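Local coordinates for CalG4 (Micromonospora echinospora, PDB 3IA7), which belongs to the GT-B fold family of two-domain proteins, in which two Rossmann-like domains face each other across a cleft, at residues A[62-67]-A[80-85]; A[202-205]-A[209-212]. One frame throughout, in Å; residues are numbered along the deposited sequence.

Interaction 1: residues A[62-67]-A[80-85]; sequences DTFHVP and HLVYVR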
loop_
_atom_site.group_PDB
_atom_site.type_symbol
_atom_site.label_atom_id
_atom_site.label_comp_id
_atom_site.label_asym_id
_atom_site.label_seq_id
_atom_site.Cartn_x
_atom_site.Cartn_y
_atom_site.Cartn_z
ATOM N N ASP A 62 -2.418 1.191 28.283
ATOM C CA ASP A 62 -1.044 1.139 28.723
ATOM C C ASP A 62 -0.954 0.351 30.022
ATOM O O ASP A 62 -0.041 -0.444 30.198
ATOM C CB ASP A 62 -0.494 2.560 28.896
ATOM C CG ASP A 62 -0.150 3.200 27.555
ATOM O OD1 ASP A 62 -0.531 2.616 26.521
ATOM O OD2 ASP A 62 0.497 4.263 27.542
ATOM N N THR A 63 -1.930 0.567 30.904
ATOM C CA THR A 63 -1.913 0.001 32.251
ATOM C C THR A 63 -3.056 -0.998 32.472
ATOM O O THR A 63 -3.061 -1.739 33.460
ATOM C CB THR A 63 -1.977 1.122 33.314
ATOM O OG1 THR A 63 -3.147 1.934 33.079
ATOM C CG2 THR A 63 -0.734 1.996 33.231
ATOM N N PHE A 64 -4.041 -0.968 31.577
ATOM C CA PHE A 64 -5.066 -2.006 31.480
ATOM C C PHE A 64 -4.530 -3.024 30.488
ATOM O O PHE A 64 -4.947 -3.091 29.309
ATOM C CB PHE A 64 -6.395 -1.427 30.996
ATOM C CG PHE A 64 -7.581 -2.335 31.182
ATOM C CD1 PHE A 64 -8.413 -2.188 32.294
ATOM C CD2 PHE A 64 -7.909 -3.290 30.218
ATOM C CE1 PHE A 64 -9.545 -3.006 32.457
ATOM C CE2 PHE A 64 -9.028 -4.115 30.372
ATOM C CZ PHE A 64 -9.844 -3.977 31.493
ATOM N N HIS A 65 -3.539 -3.759 30.981
ATOM C CA HIS A 65 -2.890 -4.855 30.293
ATOM C C HIS A 65 -2.923 -5.991 31.289
ATOM O O HIS A 65 -3.422 -7.081 31.002
ATOM C CB HIS A 65 -1.423 -4.514 29.992
ATOM C CG HIS A 65 -1.195 -3.900 28.645
ATOM N ND1 HIS A 65 -1.983 -4.185 27.550
ATOM C CD2 HIS A 65 -0.233 -3.052 28.208
ATOM C CE1 HIS A 65 -1.530 -3.522 26.499
ATOM N NE2 HIS A 65 -0.470 -2.825 26.873
ATOM N N VAL A 66 -2.416 -5.679 32.485
ATOM C CA VAL A 66 -2.204 -6.629 33.573
ATOM C C VAL A 66 -3.392 -6.733 34.552
ATOM O O VAL A 66 -3.509 -7.753 35.236
ATOM C CB VAL A 66 -0.909 -6.287 34.362
ATOM C CG1 VAL A 66 -0.009 -7.502 34.444
ATOM C CG2 VAL A 66 -0.163 -5.111 33.708
ATOM N N PRO A 67 -4.273 -5.691 34.626
ATOM C CA PRO A 67 -5.444 -5.747 35.523
ATOM C C PRO A 67 -6.444 -6.803 35.082
ATOM O O PRO A 67 -7.020 -7.506 35.927
ATOM C CB PRO A 67 -6.067 -4.353 35.380
ATOM C CG PRO A 67 -5.652 -3.895 34.020
ATOM C CD PRO A 67 -4.240 -4.407 33.896
ATOM N N HIS A 80 -16.205 -2.889 30.060
ATOM C CA HIS A 80 -17.017 -1.753 29.625
ATOM C C HIS A 80 -16.529 -0.419 30.187
ATOM O O HIS A 80 -16.607 0.602 29.503
ATOM C CB HIS A 80 -18.476 -1.916 30.007
ATOM C CG HIS A 80 -19.131 -3.136 29.415
ATOM N ND1 HIS A 80 -18.853 -3.580 28.139
ATOM C CD2 HIS A 80 -20.086 -3.961 29.901
ATOM C CE1 HIS A 80 -19.596 -4.642 27.873
ATOM N NE2 HIS A 80 -20.341 -4.903 28.935
ATOM N N LEU A 81 -16.122 -0.407 31.446
ATOM C CA LEU A 81 -15.671 0.865 32.054
ATOM C C LEU A 81 -14.381 1.375 31.426
ATOM O O LEU A 81 -14.219 2.603 31.247
ATOM C CB LEU A 81 -15.551 0.790 33.601
ATOM C CG LEU A 81 -16.909 0.595 34.315
ATOM C CD1 LEU A 81 -16.667 0.335 35.799
ATOM C CD2 LEU A 81 -17.841 1.785 34.123
ATOM N N VAL A 82 -13.479 0.459 31.061
ATOM C CA VAL A 82 -12.231 0.894 30.422
ATOM C C VAL A 82 -12.538 1.445 29.028
ATOM O O VAL A 82 -11.860 2.351 28.584
ATOM C CB VAL A 82 -11.072 -0.194 30.385
ATOM C CG1 VAL A 82 -11.388 -1.352 29.472
ATOM C CG2 VAL A 82 -9.780 0.455 29.910
ATOM N N TYR A 83 -13.549 0.892 28.373
ATOM C CA TYR A 83 -13.997 1.368 27.046
ATOM C C TYR A 83 -14.448 2.835 27.162
ATOM O O TYR A 83 -14.070 3.706 26.341
ATOM C CB TYR A 83 -15.157 0.480 26.551
ATOM C CG TYR A 83 -15.793 0.955 25.262
ATOM C CD1 TYR A 83 -15.169 0.710 24.021
ATOM C CD2 TYR A 83 -17.005 1.675 25.267
ATOM C CE1 TYR A 83 -15.761 1.155 22.821
ATOM C CE2 TYR A 83 -17.591 2.119 24.078
ATOM C CZ TYR A 83 -16.958 1.856 22.869
ATOM O OH TYR A 83 -17.505 2.276 21.679
ATOM N N VAL A 84 -15.285 3.089 28.167
ATOM C CA VAL A 84 -15.753 4.451 28.440
ATOM C C VAL A 84 -14.588 5.399 28.784
ATOM O O VAL A 84 -14.520 6.504 28.217
ATOM C CB VAL A 84 -16.896 4.495 29.493
ATOM C CG1 VAL A 84 -17.283 5.949 29.789
ATOM C CG2 VAL A 84 -18.141 3.719 28.962
ATOM N N ARG A 85 -13.688 4.978 29.672
ATOM C CA ARG A 85 -12.521 5.791 30.014
ATOM C C ARG A 85 -11.666 6.118 28.797
ATOM O O ARG A 85 -11.178 7.242 28.672
ATOM C CB ARG A 85 -11.649 5.163 31.097
ATOM C CG ARG A 85 -12.294 5.092 32.495
ATOM C CD ARG A 85 -11.268 4.774 33.570
ATOM N NE ARG A 85 -10.588 3.497 33.357
ATOM C CZ ARG A 85 -11.032 2.321 33.800
ATOM N NH1 ARG A 85 -12.167 2.249 34.495
ATOM N NH2 ARG A 85 -10.336 1.213 33.553
#

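Interaction 2: residues A[202-205]-A[209-212]; sequences ETFD and AFVG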
loop_
_atom_site.group_PDB
_atom_site.type_symbol
_atom_site.label_atom_id
_atom_site.label_comp_id
_atom_site.label_asym_id
_atom_site.label_seq_id
_atom_site.Cartn_x
_atom_site.Cartn_y
_atom_site.Cartn_z
ATOM N N GLU A 202 -28.641 -4.988 2.104
ATOM C CA GLU A 202 -29.771 -4.329 1.399
ATOM C C GLU A 202 -30.539 -3.313 2.243
ATOM O O GLU A 202 -31.263 -2.479 1.696
ATOM C CB GLU A 202 -30.743 -5.361 0.790
ATOM C CG GLU A 202 -31.617 -6.098 1.809
ATOM C CD GLU A 202 -32.443 -7.192 1.166
ATOM O OE1 GLU A 202 -31.976 -7.813 0.196
ATOM O OE2 GLU A 202 -33.540 -7.446 1.641
ATOM N N THR A 203 -30.392 -3.422 3.568
ATOM C CA THR A 203 -31.143 -2.610 4.509
ATOM C C THR A 203 -30.402 -1.304 4.827
ATOM O O THR A 203 -30.930 -0.448 5.526
ATOM C CB THR A 203 -31.405 -3.386 5.840
ATOM O OG1 THR A 203 -30.151 -3.536 6.549
ATOM C CG2 THR A 203 -32.022 -4.728 5.545
ATOM N N PHE A 204 -29.185 -1.150 4.313
ATOM C CA PHE A 204 -28.360 0.023 4.648
ATOM C C PHE A 204 -28.602 1.140 3.654
ATOM O O PHE A 204 -28.359 0.959 2.449
ATOM C CB PHE A 204 -26.832 -0.346 4.788
ATOM C CG PHE A 204 -26.529 -1.096 6.054
ATOM C CD1 PHE A 204 -26.148 -0.396 7.236
ATOM C CD2 PHE A 204 -26.718 -2.473 6.096
ATOM C CE1 PHE A 204 -25.954 -1.088 8.438
ATOM C CE2 PHE A 204 -26.526 -3.198 7.261
ATOM C CZ PHE A 204 -26.117 -2.496 8.466
ATOM N N ASP A 205 -29.086 2.283 4.147
ATOM C CA ASP A 205 -29.423 3.377 3.257
ATOM C C ASP A 205 -28.213 4.174 2.760
ATOM O O ASP A 205 -27.073 3.842 3.077
ATOM C CB ASP A 205 -30.550 4.278 3.815
ATOM C CG ASP A 205 -30.157 5.028 5.063
ATOM O OD1 ASP A 205 -28.953 5.273 5.315
ATOM O OD2 ASP A 205 -31.073 5.385 5.840
ATOM N N ALA A 209 -21.569 4.347 3.163
ATOM C CA ALA A 209 -20.766 4.081 1.962
ATOM C C ALA A 209 -19.823 2.859 2.167
ATOM O O ALA A 209 -18.915 2.875 3.018
ATOM C CB ALA A 209 -19.966 5.328 1.555
ATOM N N PHE A 210 -20.045 1.805 1.393
ATOM C CA PHE A 210 -19.174 0.567 1.522
ATOM C C PHE A 210 -17.988 0.705 0.553
ATOM O O PHE A 210 -18.088 0.372 -0.651
ATOM C CB PHE A 210 -19.997 -0.718 1.297
ATOM C CG PHE A 210 -21.084 -0.900 2.340
ATOM C CD1 PHE A 210 -20.797 -1.599 3.532
ATOM C CD2 PHE A 210 -22.325 -0.285 2.180
ATOM C CE1 PHE A 210 -21.794 -1.736 4.547
ATOM C CE2 PHE A 210 -23.358 -0.393 3.183
ATOM C CZ PHE A 210 -23.063 -1.110 4.379
ATOM N N VAL A 211 -16.897 1.282 1.046
ATOM C CA VAL A 211 -15.766 1.658 0.170
ATOM C C VAL A 211 -14.706 0.570 -0.003
ATOM O O VAL A 211 -13.776 0.684 -0.813
ATOM C CB VAL A 211 -15.130 3.051 0.562
ATOM C CG1 VAL A 211 -16.224 4.187 0.540
ATOM C CG2 VAL A 211 -14.376 2.907 1.923
ATOM N N GLY A 212 -14.836 -0.500 0.749
ATOM C CA GLY A 212 -13.862 -1.589 0.699
ATOM C C GLY A 212 -12.526 -1.335 1.451
ATOM O O GLY A 212 -12.329 -0.211 2.010
#

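Interaction 1: residues A[62-67]-A[80-85]
The flat ring of F64 lies over the isopropyl group of V82, one face laid against the two methyls. V82 CG1 stands 3.7 Å from the ring centroid and 14° off the ring normal, which meets the definition of a CH-pi contact. The valine spreads its atoms across that face: CG1 sits 3.7 Å from F64 CZ at the outer end of the ring, while V82 CG2 is 3.8 Å from F64 CG at the root. The tertiary carbon takes part as well, with V82 CB 3.8 Å from F64 CE1. Two torsions explain this fit. F64 carries CG anti to its own N (chi1 -166°), which reaches the ring out from the loop toward the helix, and V82 (chi1 68°) leaves CG1 flanked by both N and C, with CG2 trans to N. The two side chains approach from opposite directions; the nearest CA pair, F64 with V82, is 7.8 Å apart, and the segments meet through side chains, with no hydrogen bond between them.

R85, one helical turn after V82, adds a looser touch. Its NH2 is 4.1 Å from F64 CD1, obliquely placed, and the ring carbon lies near the edge of the guanidinium. The polar pull on this arginine comes from elsewhere, since NE is salt-bridged to E60, a residue that V82 also touches. The contact thus fastens the irregular loop after strand 53-56 to helix 75-98, partly buried, its centre about 20 Å from the centre of the chain. Other sides of the same helical segment meet helix 159-170 through L81 and V84, and helix 113-123 through Y83.

Interaction 2: residues A[202-205]-A[209-212]
Both phenylalanines carry CG anti to the carbonyl carbon and next to the backbone N (chi1 -74° for F204, -63° for F210), and from these two similar rotamers the side chains cross at about a right angle. F210 thereby presents the far end of its ring to F204. The result is an offset edge-to-face pair: the edge of F210 is directed to the face of F204, the centroids are 5.8 Å apart and the planes are inclined at 83°.

The offset shows in which atoms touch. F210 CZ comes to 3.8 Å from F204 CG, at the root of the ring and not over its middle. F210 CE2 approaches the methylene instead, 3.8 Å from F204 CB, and CZ of F210 is 3.9 Å from that same CB. Seen from the other partner, F204 CB lies in the plane of the F210 ring, at its edge. The F210 edge thus meets the root of the F204 ring and its methylene, a dispersive contact with at most a partial edge-to-face component, and no hydrogen bond crosses between the segments. Both residues are buried, and the two segments bury 88 Å² between them, most of it from these two residues.

F204 has a second ring at hand, F208, which it also meets edge-to-face, and it touches A135, N137 and Q198 in nearby loops. The contact joins two segments separated by three residues of the chain: 202-205 lies near the end of the connection from strand 189-191 to strand 208-210, an edge strand of the seven-stranded parallel sheet. F210 packs on V191 of the adjoining strand, A209 makes backbone hydrogen bonds to T189 and V191, and the side chains of A209 and V211 rest on helix 385-400.

Interactions 1 and 2 are separate contacts in series along the chain, with no touch between them, their centres 32 Å apart and their nearest atoms about 16 Å apart. Both involve connections of the seven-stranded parallel sheet, at its two ends: interaction 1 lies in the region following edge strand 53-56, and interaction 2 at the opposite edge strand, 208-210. They differ in kind, a partly buried methyl-on-face contact between 62-67 and 80-85 against a buried ring pair between 202-205 and 209-212. None of the residues coordinating the two calcium ions, L42 and E46 or Q225 and H297, belongs to either contact.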